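Local coordinates for protein alanine racemase (Oenococcus oeni PSU-1, PDB 3HUR) that belongs to the alanine racemase family, pairing an N-terminal TIM-barrel domain with a C-terminal domain rich in beta strands, at residues A[250-255]-A[334-339]. Sequence-based numbering, arbitrary orientation.
Sequences IFSVCS and RVTLIG
Ser255 and Val335 face each other as an antiparallel hydrogen-bonded pair, gripped by two backbone bonds: Ser255 N to Val335 O at 2.8 Å and Val335 N to Ser255 O at 2.7 Å. In the second bond the donor stands above the carbonyl plane. The N-to-C directions of the two short strand segments lie at 139°. The Ser255 side chain is buried, but its OG is satisfied by a hydrogen bond to Pro9 O, so a small polar residue fits here; Val335, beta-branched and apolar, packs on Val303 and Ile305. A third bond, Leu337 N to Val253 O at 2.9 Å, is almost straight at 174°. Leu337 CB also lies 3.5 Å from Val253 O, and its CD1 reaches Val253 CG1 at 4.3 Å, a loose apolar touch between two buried residues. On the face away from the Ser255 and Val335 side chains, Cys254 and Thr336 form the non-hydrogen-bonded pair. With SG turned beside its own backbone N (chi1 -62°), the slim Cys254 side chain brings its sulfur to 3.9 Å from Thr336 OG1, a van der Waals contact. Strand 10-15 pairs with 251-263 and 302-305 with 334-339, placing this twisted antiparallel pair inside the mixed beta sheet of the alanine racemase C-terminal domain.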
loop_
_atom_site.group_PDB
_atom_site.type_symbol
_atom_site.label_atom_id
_atom_site.label_comp_id
_atom_site.label_asym_id
_atom_site.label_seq_id
_atom_site.Cartn_x
_atom_site.Cartn_y
_atom_site.Cartn_z
ATOM N N ILE A 250 19.044 14.162 -14.606
ATOM C CA ILE A 250 18.726 14.014 -16.016
ATOM C C ILE A 250 17.259 13.728 -16.290
ATOM O O ILE A 250 16.811 13.832 -17.428
ATOM C CB ILE A 250 19.629 12.942 -16.724
ATOM C CG1 ILE A 250 19.184 11.503 -16.442
ATOM C CG2 ILE A 250 21.078 13.110 -16.299
ATOM C CD1 ILE A 250 20.016 10.502 -17.182
ATOM N N PHE A 251 16.501 13.395 -15.267
ATOM C CA PHE A 251 15.132 12.917 -15.485
ATOM C C PHE A 251 14.158 13.864 -14.804
ATOM O O PHE A 251 14.539 14.550 -13.881
ATOM C CB PHE A 251 14.955 11.502 -14.927
ATOM C CG PHE A 251 15.278 11.409 -13.482
ATOM C CD1 PHE A 251 14.316 11.592 -12.540
ATOM C CD2 PHE A 251 16.584 11.229 -13.074
ATOM C CE1 PHE A 251 14.626 11.550 -11.178
ATOM C CE2 PHE A 251 16.912 11.193 -11.730
ATOM C CZ PHE A 251 15.936 11.356 -10.770
ATOM N N SER A 252 12.913 13.870 -15.288
ATOM C CA SER A 252 11.788 14.576 -14.721
ATOM C C SER A 252 10.559 13.712 -14.926
ATOM O O SER A 252 10.498 12.900 -15.874
ATOM C CB SER A 252 11.532 15.825 -15.502
ATOM O OG SER A 252 12.531 16.798 -15.301
ATOM N N VAL A 253 9.576 13.879 -14.042
ATOM C CA VAL A 253 8.269 13.331 -14.282
ATOM C C VAL A 253 7.453 14.540 -14.763
ATOM O O VAL A 253 7.487 15.620 -14.155
ATOM C CB VAL A 253 7.656 12.648 -13.064
ATOM C CG1 VAL A 253 6.232 12.136 -13.407
ATOM C CG2 VAL A 253 8.517 11.503 -12.588
ATOM N N CYS A 254 6.762 14.355 -15.881
ATOM C CA CYS A 254 6.016 15.400 -16.495
ATOM C C CYS A 254 4.597 14.976 -16.745
ATOM O O CYS A 254 4.279 13.786 -16.819
ATOM C CB CYS A 254 6.606 15.706 -17.870
ATOM S SG CYS A 254 8.247 16.284 -17.864
ATOM N N SER A 255 3.769 15.984 -16.972
ATOM C CA SER A 255 2.428 15.798 -17.431
ATOM C C SER A 255 2.074 16.998 -18.330
ATOM O O SER A 255 2.971 17.698 -18.808
ATOM C CB SER A 255 1.491 15.680 -16.238
ATOM O OG SER A 255 0.150 15.464 -16.653
ATOM N N ARG A 334 3.142 21.596 -21.364
ATOM C CA ARG A 334 3.892 20.690 -20.520
ATOM C C ARG A 334 3.931 21.135 -19.096
ATOM O O ARG A 334 4.024 22.312 -18.845
ATOM C CB ARG A 334 5.333 20.586 -20.997
ATOM C CG ARG A 334 6.145 19.538 -20.221
ATOM C CD ARG A 334 7.452 19.249 -20.910
ATOM N NE ARG A 334 8.479 20.132 -20.383
ATOM C CZ ARG A 334 9.747 20.145 -20.764
ATOM N NH1 ARG A 334 10.192 19.342 -21.732
ATOM N NH2 ARG A 334 10.578 20.994 -20.168
ATOM N N VAL A 335 3.876 20.172 -18.179
ATOM C CA VAL A 335 4.024 20.434 -16.754
ATOM C C VAL A 335 5.104 19.524 -16.185
ATOM O O VAL A 335 5.235 18.373 -16.594
ATOM C CB VAL A 335 2.733 20.159 -16.035
ATOM C CG1 VAL A 335 2.914 20.330 -14.579
ATOM C CG2 VAL A 335 1.616 21.081 -16.577
ATOM N N THR A 336 5.920 20.057 -15.283
ATOM C CA THR A 336 6.996 19.282 -14.670
ATOM C C THR A 336 6.774 19.219 -13.161
ATOM O O THR A 336 6.497 20.215 -12.514
ATOM C CB THR A 336 8.388 19.857 -14.968
ATOM O OG1 THR A 336 8.581 19.907 -16.379
ATOM C CG2 THR A 336 9.469 18.974 -14.379
ATOM N N LEU A 337 6.874 18.019 -12.619
ATOM C CA LEU A 337 6.678 17.810 -11.215
ATOM C C LEU A 337 7.968 18.103 -10.484
ATOM O O LEU A 337 9.037 18.007 -11.066
ATOM C CB LEU A 337 6.186 16.382 -10.979
ATOM C CG LEU A 337 4.660 16.451 -11.089
ATOM C CD1 LEU A 337 4.147 15.685 -12.245
ATOM C CD2 LEU A 337 4.016 16.058 -9.747
ATOM N N ILE A 338 7.837 18.501 -9.214
ATOM C CA ILE A 338 8.962 18.806 -8.354
ATOM C C ILE A 338 9.020 17.799 -7.231
ATOM O O ILE A 338 8.027 17.565 -6.548
ATOM C CB ILE A 338 8.839 20.193 -7.684
ATOM C CG1 ILE A 338 8.601 21.301 -8.734
ATOM C CG2 ILE A 338 10.097 20.464 -6.798
ATOM C CD1 ILE A 338 8.245 22.668 -8.086
ATOM N N GLY A 339 10.195 17.217 -7.038
ATOM C CA GLY A 339 10.403 16.196 -6.009
ATOM C C GLY A 339 10.659 16.782 -4.625
ATOM O O GLY A 339 11.364 17.793 -4.475
#